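Local coordinates for protein acinetobacter secreted protease CpaA (Acinetobacter nosocomialis M2, PDB 6O38) that is a secreted zinc metalloprotease that binds the chaperone CpaB and is probably exported by the type II secretion system, at residues A[40-43]-A[44-48]; A[206-209]-A[210-213]; A[292-295]-A[296-300]. All coordinates share one frame; numbering follows the deposited sequence.

Contact 1: residues A[40-43]-A[44-48]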
ATOM      1  N   THR A  40      20.960  10.203 -18.645  1.00 71.67           N
ATOM      2  CA  THR A  40      21.005  11.419 -17.841  1.00 73.54           C
ATOM      3  C   THR A  40      21.906  12.469 -18.480  1.00 74.39           C
ATOM      4  O   THR A  40      21.532  13.643 -18.580  1.00 75.62           O
ATOM      5  CB  THR A  40      21.478  11.096 -16.421  1.00 75.84           C
ATOM      6  OG1 THR A  40      22.557  10.155 -16.477  1.00 76.13           O
ATOM      7  CG2 THR A  40      20.338  10.512 -15.599  1.00 76.08           C
ATOM      8  N   ASN A  41      23.096  12.064 -18.916  1.00 76.42           N
ATOM      9  CA  ASN A  41      23.985  12.974 -19.624  1.00 77.37           C
ATOM     10  C   ASN A  41      23.471  13.191 -21.042  1.00 76.35           C
ATOM     11  O   ASN A  41      23.219  12.229 -21.773  1.00 74.53           O
ATOM     12  CB  ASN A  41      25.405  12.408 -19.650  1.00 77.46           C
ATOM     13  CG  ASN A  41      26.455  13.445 -19.304  1.00 79.65           C
ATOM     14  OD1 ASN A  41      26.145  14.496 -18.742  1.00 81.69           O
ATOM     15  ND2 ASN A  41      27.708  13.152 -19.634  1.00 79.51           N
ATOM     16  N   ALA A  42      23.307  14.454 -21.430  1.00 75.50           N
ATOM     17  CA  ALA A  42      22.788  14.780 -22.753  1.00 75.57           C
ATOM     18  C   ALA A  42      23.014  16.259 -23.027  1.00 79.23           C
ATOM     19  O   ALA A  42      23.274  17.045 -22.112  1.00 81.47           O
ATOM     20  CB  ALA A  42      21.299  14.439 -22.879  1.00 74.00           C
ATOM     21  N   ASN A  43      22.913  16.622 -24.303  1.00 77.91           N
ATOM     22  CA  ASN A  43      22.970  18.013 -24.720  1.00 81.84           C
ATOM     23  C   ASN A  43      21.554  18.581 -24.808  1.00 83.38           C
ATOM     24  O   ASN A  43      20.562  17.875 -24.617  1.00 81.12           O
ATOM     25  CB  ASN A  43      23.719  18.142 -26.045  1.00 82.63           C
ATOM     26  CG  ASN A  43      25.222  18.054 -25.873  1.00 82.48           C
ATOM     27  OD1 ASN A  43      25.769  16.978 -25.625  1.00 79.86           O
ATOM     28  ND2 ASN A  43      25.901  19.189 -26.001  1.00 85.59           N
ATOM     29  N   ASN A  44      21.460  19.877 -25.118  1.00 81.72           N
ATOM     30  CA  ASN A  44      20.202  20.600 -24.946  1.00 84.04           C
ATOM     31  C   ASN A  44      19.098  20.037 -25.837  1.00 82.09           C
ATOM     32  O   ASN A  44      18.095  19.510 -25.345  1.00 79.90           O
ATOM     33  CB  ASN A  44      20.412  22.089 -25.226  1.00 89.64           C
ATOM     34  CG  ASN A  44      19.245  22.937 -24.758  1.00 93.05           C
ATOM     35  OD1 ASN A  44      18.541  22.578 -23.814  1.00 91.36           O
ATOM     36  ND2 ASN A  44      19.034  24.070 -25.419  1.00 98.00           N
ATOM     37  N   SER A  45      19.265  20.133 -27.156  1.00 84.04           N
ATOM     38  CA  SER A  45      18.200  19.803 -28.097  1.00 83.02           C
ATOM     39  C   SER A  45      18.318  18.385 -28.649  1.00 78.58           C
ATOM     40  O   SER A  45      17.930  18.133 -29.795  1.00 78.29           O
ATOM     41  CB  SER A  45      18.171  20.818 -29.240  1.00 87.26           C
ATOM     42  OG  SER A  45      17.759  22.092 -28.775  1.00 91.88           O
ATOM     43  N   ASP A  46      18.839  17.453 -27.856  1.00 82.42           N
ATOM     44  CA  ASP A  46      18.907  16.065 -28.288  1.00 78.54           C
ATOM     45  C   ASP A  46      17.510  15.461 -28.363  1.00 75.63           C
ATOM     46  O   ASP A  46      16.666  15.700 -27.493  1.00 75.14           O
ATOM     47  CB  ASP A  46      19.784  15.251 -27.337  1.00 76.61           C
ATOM     48  CG  ASP A  46      21.250  15.634 -27.423  1.00 78.99           C
ATOM     49  OD1 ASP A  46      21.586  16.521 -28.235  1.00 81.57           O
ATOM     50  OD2 ASP A  46      22.063  15.045 -26.680  1.00 76.97           O
ATOM     51  N   LYS A  47      17.267  14.678 -29.410  1.00 77.36           N
ATOM     52  CA  LYS A  47      15.969  14.063 -29.655  1.00 75.32           C
ATOM     53  C   LYS A  47      16.104  12.548 -29.608  1.00 71.77           C
ATOM     54  O   LYS A  47      17.004  11.980 -30.235  1.00 71.66           O
ATOM     55  CB  LYS A  47      15.399  14.501 -31.008  1.00 77.77           C
ATOM     56  CG  LYS A  47      14.093  13.817 -31.377  1.00 76.50           C
ATOM     57  CD  LYS A  47      13.609  14.237 -32.757  1.00 79.61           C
ATOM     58  CE  LYS A  47      13.273  15.719 -32.800  1.00 83.95           C
ATOM     59  NZ  LYS A  47      12.728  16.123 -34.126  1.00 87.33           N
ATOM     60  N   ILE A  48      15.207  11.901 -28.865  1.00 73.00           N
ATOM     61  CA  ILE A  48      15.144  10.447 -28.778  1.00 70.46           C
ATOM     62  C   ILE A  48      13.721  10.014 -29.096  1.00 69.85           C
ATOM     63  O   ILE A  48      12.763  10.561 -28.537  1.00 70.19           O
ATOM     64  CB  ILE A  48      15.568   9.934 -27.387  1.00 68.89           C
ATOM     65  CG1 ILE A  48      17.072  10.121 -27.182  1.00 69.98           C
ATOM     66  CG2 ILE A  48      15.179   8.473 -27.210  1.00 67.13           C
ATOM     67  CD1 ILE A  48      17.593   9.495 -25.907  1.00 69.35           C
TER

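Contact 2: residues A[206-209]-A[210-213]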
ATOM      1  N   VAL A 206     -14.196  24.281  -2.773  1.00 40.50           N
ATOM      2  CA  VAL A 206     -13.029  23.813  -3.503  1.00 41.29           C
ATOM      3  C   VAL A 206     -13.211  24.114  -4.985  1.00 42.72           C
ATOM      4  O   VAL A 206     -14.326  24.276  -5.486  1.00 42.70           O
ATOM      5  CB  VAL A 206     -12.769  22.310  -3.270  1.00 39.90           C
ATOM      6  CG1 VAL A 206     -12.414  22.055  -1.815  1.00 38.49           C
ATOM      7  CG2 VAL A 206     -13.980  21.491  -3.685  1.00 39.12           C
ATOM      8  N   ASN A 207     -12.088  24.181  -5.700  1.00 45.58           N
ATOM      9  CA  ASN A 207     -12.071  24.563  -7.102  1.00 47.06           C
ATOM     10  C   ASN A 207     -11.499  23.489  -8.017  1.00 47.08           C
ATOM     11  O   ASN A 207     -11.525  23.667  -9.240  1.00 47.96           O
ATOM     12  CB  ASN A 207     -11.265  25.860  -7.287  1.00 49.32           C
ATOM     13  CG  ASN A 207     -11.846  26.763  -8.354  1.00 50.88           C
ATOM     14  OD1 ASN A 207     -12.880  26.458  -8.949  1.00 50.34           O
ATOM     15  ND2 ASN A 207     -11.185  27.890  -8.601  1.00 52.63           N
ATOM     16  N   SER A 208     -10.993  22.391  -7.468  1.00 45.17           N
ATOM     17  CA  SER A 208     -10.296  21.375  -8.245  1.00 45.44           C
ATOM     18  C   SER A 208     -10.381  20.061  -7.478  1.00 43.96           C
ATOM     19  O   SER A 208     -10.750  20.048  -6.296  1.00 42.70           O
ATOM     20  CB  SER A 208      -8.831  21.781  -8.497  1.00 46.78           C
ATOM     21  OG  SER A 208      -8.055  21.652  -7.319  1.00 46.36           O
ATOM     22  N   PRO A 209     -10.058  18.931  -8.122  1.00 43.86           N
ATOM     23  CA  PRO A 209     -10.169  17.643  -7.415  1.00 42.67           C
ATOM     24  C   PRO A 209      -9.156  17.464  -6.299  1.00 42.14           C
ATOM     25  O   PRO A 209      -9.339  16.572  -5.462  1.00 40.82           O
ATOM     26  CB  PRO A 209      -9.953  16.604  -8.526  1.00 43.25           C
ATOM     27  CG  PRO A 209     -10.153  17.338  -9.801  1.00 44.27           C
ATOM     28  CD  PRO A 209      -9.718  18.738  -9.542  1.00 44.94           C
ATOM     29  N   LEU A 210      -8.100  18.274  -6.253  1.00 42.34           N
ATOM     30  CA  LEU A 210      -7.064  18.137  -5.232  1.00 41.16           C
ATOM     31  C   LEU A 210      -6.602  19.526  -4.819  1.00 41.37           C
ATOM     32  O   LEU A 210      -5.932  20.216  -5.594  1.00 42.83           O
ATOM     33  CB  LEU A 210      -5.891  17.301  -5.747  1.00 41.31           C
ATOM     34  CG  LEU A 210      -4.757  17.043  -4.755  1.00 40.06           C
ATOM     35  CD1 LEU A 210      -5.298  16.391  -3.492  1.00 38.61           C
ATOM     36  CD2 LEU A 210      -3.675  16.181  -5.388  1.00 40.40           C
ATOM     37  N   THR A 211      -6.954  19.931  -3.602  1.00 41.82           N
ATOM     38  CA  THR A 211      -6.530  21.204  -3.033  1.00 42.51           C
ATOM     39  C   THR A 211      -5.495  20.940  -1.947  1.00 41.16           C
ATOM     40  O   THR A 211      -5.693  20.066  -1.095  1.00 39.42           O
ATOM     41  CB  THR A 211      -7.722  21.973  -2.457  1.00 42.34           C
ATOM     42  OG1 THR A 211      -8.783  22.006  -3.420  1.00 43.17           O
ATOM     43  CG2 THR A 211      -7.319  23.399  -2.109  1.00 43.74           C
ATOM     44  N   GLU A 212      -4.397  21.692  -1.977  1.00 42.62           N
ATOM     45  CA  GLU A 212      -3.281  21.494  -1.057  1.00 41.56           C
ATOM     46  C   GLU A 212      -3.060  22.789  -0.284  1.00 42.27           C
ATOM     47  O   GLU A 212      -2.693  23.813  -0.869  1.00 44.13           O
ATOM     48  CB  GLU A 212      -2.024  21.072  -1.818  1.00 42.09           C
ATOM     49  CG  GLU A 212      -0.810  20.821  -0.947  1.00 41.60           C
ATOM     50  CD  GLU A 212       0.337  20.202  -1.725  1.00 42.36           C
ATOM     51  OE1 GLU A 212       1.426  20.814  -1.775  1.00 43.10           O
ATOM     52  OE2 GLU A 212       0.146  19.106  -2.295  1.00 42.07           O
ATOM     53  N   ILE A 213      -3.280  22.739   1.028  1.00 37.88           N
ATOM     54  CA  ILE A 213      -3.243  23.912   1.895  1.00 38.83           C
ATOM     55  C   ILE A 213      -2.001  23.821   2.769  1.00 38.38           C
ATOM     56  O   ILE A 213      -1.844  22.868   3.543  1.00 36.62           O
ATOM     57  CB  ILE A 213      -4.515  24.017   2.748  1.00 38.09           C
ATOM     58  CG1 ILE A 213      -5.745  24.118   1.844  1.00 38.54           C
ATOM     59  CG2 ILE A 213      -4.432  25.211   3.687  1.00 39.44           C
ATOM     60  CD1 ILE A 213      -7.044  23.809   2.544  1.00 37.19           C
TER

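Contact 3: residues A[292-295]-A[296-300]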
ATOM      1  N   ALA A 292      13.047   4.417  22.171  1.00 45.33           N
ATOM      2  CA  ALA A 292      12.718   5.673  22.825  1.00 45.19           C
ATOM      3  C   ALA A 292      12.128   5.425  24.211  1.00 45.64           C
ATOM      4  O   ALA A 292      11.577   4.361  24.500  1.00 45.84           O
ATOM      5  CB  ALA A 292      11.737   6.483  21.975  1.00 44.44           C
ATOM      6  N   THR A 293      12.256   6.432  25.070  1.00 42.51           N
ATOM      7  CA  THR A 293      11.709   6.344  26.417  1.00 42.94           C
ATOM      8  C   THR A 293      10.192   6.481  26.390  1.00 42.64           C
ATOM      9  O   THR A 293       9.640   7.350  25.711  1.00 42.04           O
ATOM     10  CB  THR A 293      12.315   7.430  27.306  1.00 43.42           C
ATOM     11  OG1 THR A 293      13.743   7.324  27.278  1.00 43.88           O
ATOM     12  CG2 THR A 293      11.829   7.282  28.741  1.00 44.03           C
ATOM     13  N   ILE A 294       9.521   5.615  27.137  1.00 40.21           N
ATOM     14  CA  ILE A 294       8.065   5.588  27.232  1.00 39.99           C
ATOM     15  C   ILE A 294       7.673   6.175  28.584  1.00 40.47           C
ATOM     16  O   ILE A 294       8.143   5.690  29.621  1.00 41.03           O
ATOM     17  CB  ILE A 294       7.515   4.163  27.071  1.00 40.25           C
ATOM     18  CG1 ILE A 294       7.885   3.605  25.696  1.00 39.79           C
ATOM     19  CG2 ILE A 294       6.007   4.148  27.270  1.00 40.42           C
ATOM     20  CD1 ILE A 294       7.614   2.128  25.544  1.00 40.28           C
ATOM     21  N   PRO A 295       6.832   7.203  28.626  1.00 38.19           N
ATOM     22  CA  PRO A 295       6.411   7.760  29.913  1.00 38.79           C
ATOM     23  C   PRO A 295       5.369   6.885  30.590  1.00 39.24           C
ATOM     24  O   PRO A 295       4.561   6.218  29.940  1.00 39.14           O
ATOM     25  CB  PRO A 295       5.825   9.123  29.528  1.00 38.44           C
ATOM     26  CG  PRO A 295       5.313   8.920  28.141  1.00 37.71           C
ATOM     27  CD  PRO A 295       6.229   7.915  27.484  1.00 37.45           C
ATOM     28  N   ALA A 296       5.405   6.894  31.926  1.00 36.65           N
ATOM     29  CA  ALA A 296       4.449   6.100  32.695  1.00 37.08           C
ATOM     30  C   ALA A 296       3.019   6.558  32.434  1.00 36.71           C
ATOM     31  O   ALA A 296       2.096   5.737  32.373  1.00 36.89           O
ATOM     32  CB  ALA A 296       4.776   6.182  34.185  1.00 37.78           C
ATOM     33  N   ILE A 297       2.818   7.863  32.277  1.00 36.82           N
ATOM     34  CA  ILE A 297       1.537   8.428  31.872  1.00 36.53           C
ATOM     35  C   ILE A 297       1.680   8.853  30.418  1.00 35.83           C
ATOM     36  O   ILE A 297       2.463   9.755  30.101  1.00 35.54           O
ATOM     37  CB  ILE A 297       1.123   9.607  32.763  1.00 36.69           C
ATOM     38  CG1 ILE A 297       1.002   9.157  34.221  1.00 37.30           C
ATOM     39  CG2 ILE A 297      -0.185  10.212  32.271  1.00 36.41           C
ATOM     40  CD1 ILE A 297       0.464  10.224  35.149  1.00 37.41           C
ATOM     41  N   LEU A 298       0.928   8.201  29.533  1.00 35.09           N
ATOM     42  CA  LEU A 298       1.045   8.483  28.113  1.00 34.39           C
ATOM     43  C   LEU A 298       0.601   9.918  27.825  1.00 34.11           C
ATOM     44  O   LEU A 298      -0.299  10.443  28.487  1.00 34.49           O
ATOM     45  CB  LEU A 298       0.212   7.495  27.301  1.00 34.25           C
ATOM     46  CG  LEU A 298       0.721   6.050  27.304  1.00 34.62           C
ATOM     47  CD1 LEU A 298      -0.193   5.150  26.488  1.00 34.62           C
ATOM     48  CD2 LEU A 298       2.150   5.981  26.788  1.00 34.34           C
ATOM     49  N   PRO A 299       1.220  10.577  26.849  1.00 34.95           N
ATOM     50  CA  PRO A 299       0.926  11.993  26.615  1.00 35.00           C
ATOM     51  C   PRO A 299      -0.472  12.195  26.053  1.00 34.93           C
ATOM     52  O   PRO A 299      -1.066  11.307  25.437  1.00 34.53           O
ATOM     53  CB  PRO A 299       1.996  12.413  25.602  1.00 34.57           C
ATOM     54  CG  PRO A 299       2.327  11.151  24.876  1.00 33.97           C
ATOM     55  CD  PRO A 299       2.223  10.056  25.903  1.00 34.42           C
ATOM     56  N   ASN A 300      -0.997  13.396  26.286  1.00 34.07           N
ATOM     57  CA  ASN A 300      -2.297  13.763  25.744  1.00 33.96           C
ATOM     58  C   ASN A 300      -2.252  13.754  24.221  1.00 33.39           C
ATOM     59  O   ASN A 300      -1.255  14.151  23.611  1.00 33.10           O
ATOM     60  CB  ASN A 300      -2.716  15.140  26.256  1.00 34.50           C
ATOM     61  CG  ASN A 300      -2.955  15.155  27.754  1.00 34.90           C
ATOM     62  OD1 ASN A 300      -3.285  14.131  28.351  1.00 34.87           O
ATOM     63  ND2 ASN A 300      -2.787  16.320  28.368  1.00 35.27           N
TER

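Contact 1: residues A[40-43]-A[44-48]
Asn43 and Asp46 close a local beta turn at the surface of the first StcE-type beta-sandwich domain, where the loop after strand 35-37 swings into strand 47-52. The four residues Asn43 to Asp46 form the turn, with dihedrals at Asn44 and Ser45 that are roughly those of type I. What ties it together is a side chain: the backbone N of Asn43 donates to Asp46 OD2 at 3.0 Å, with an N-H...O angle of 157°. The donor does not lie in the plane of the carboxylate but stands above it, 63° out. Asp46 brings its group under the turn because CG is anti to its own carbonyl carbon and beside the backbone N (chi1 -69°). Aspartate suits this buried place, since its short chain can reach back three residues to an amide of the turn. Ala42 is small enough to let its methyl lie beside the same oxygen, CB to Asp46 OD2 being 3.9 Å, and Trp91 of strand 90-98 packs against both residues. Asn44, at the exposed corner, turns its amide outward from the turn, and its OD1 accepts from the backbone N of Ser86. The backbone of Asp46 is hydrogen-bonded to the backbone of Phe84 of strand 79-85, anchoring the start of the strand. The other carboxylate oxygen, Asp46 OD1, rests 3.5 Å from Asn43 CB.

Contact 2: residues A[206-209]-A[210-213]
Val206 and Ser208 both approach the hydroxyl of Thr211 as the chain enters strand 210-215 of a StcE-type beta-sandwich domain. The side chains of Val206 and Thr211 cross obliquely, with the CG1 methyl of Val206 4.0 Å from Thr211 OG1. Thr211 presents that oxygen, rather than its methyl, because OG1 is anti to its carbonyl carbon (chi1 -49°). From another direction Ser208 OG also comes to 4.0 Å from Thr211 OG1, too long for a hydrogen bond, so the two hydroxyls are merely neighbours. The serine hydroxyl lies between its own backbone N and carbonyl carbon (chi1 74°), and this places it 3.1 Å from Leu210 O, two residues on. Between them, Pro209 has no amide hydrogen to offer, which suits a bend where the chain turns into the strand; its ring packs on Tyr173 and Phe165. Leu210 lays its isobutyl group on Ile189 and Pro191 of strand 183-195 and on Ile237 of strand 235-240, the two strands that flank 210-215 in parallel and hold it by backbone bonds to Gln192, Arg235 and Ile237. A branched apolar residue such as Val206 suits the start of this bend, where its methyl meets the threonine. Ser208 OG is within weak hydrogen-bonding distance of Leu210 O and of Gln192 OE1, so this polar link is probably a modest supplement to the apolar packing and the strand bonds.

Contact 3: residues A[292-295]-A[296-300]
Pro295 and Pro299 meet across a reverse turn, their side chains crossing at about a right angle and Pro295 CG 4.0 Å from Pro299 CD. A second apolar pair lies beside it: the CG2 methyl of Ile294 is 4.3 Å from Leu298 CD2. Leu298 CD2 is also 4.0 Å from Pro295 O, so one methyl of the leucine meets both the isoleucine methyl and the turn's carbonyl oxygen. CD2 reaches both because CG is anti to its carbonyl carbon and beside the backbone N (chi1 -69°). The ring of Pro295 further touches the backbone ahead of it: its CB is 3.5 Å and its CG 3.6 Å from Ile297 O. No hydrogen bond joins the two halves, which fits the backbone dihedrals: Ala296 and Ile297 have those of a type VIII beta turn, a class that lacks the usual bond between its ends. Proline suits both flanks, since its fixed phi stiffens the chain and it has no amide hydrogen to satisfy, while the small Ala296 fits the exposed corner. What positions the turn comes from outside it. Backbone bonds run from Ala296 and from Leu298 to Gln320, and Asn300 OD1 accepts from the backbone N of Gln324. The apolar chains are packed between strands and loops: Ile294 on Ile288, Val308, Leu310 and Leu319, and Leu298 on Val308, Leu321 and Pro322. The turn thus belongs to the loop joining strand 277-288 to strand 305-310, which pair in parallel, and it lies along strand 318-320.

Overall arrangement
The three contacts follow one another along the chain without overlap, each a local feature of a loop that leads toward a strand. Contact 1 belongs to the first StcE-type beta-sandwich range and contact 2 to the third; contact 3 lies in the loop between strands 277-288 and 305-310. The centres of contact 1 and contact 2 are about 35 Å apart. Those of contact 2 and contact 3 are about 37 Å apart, those of contact 1 and contact 3 about 55 Å, and none touches another. Strands 47-52 and 210-215 each pair in parallel with an earlier strand, as 305-310 does with 277-288. Similar loop-to-strand transitions thus recur along the row of beta-sandwich domains that precedes the zinc-binding protease domain in sequence.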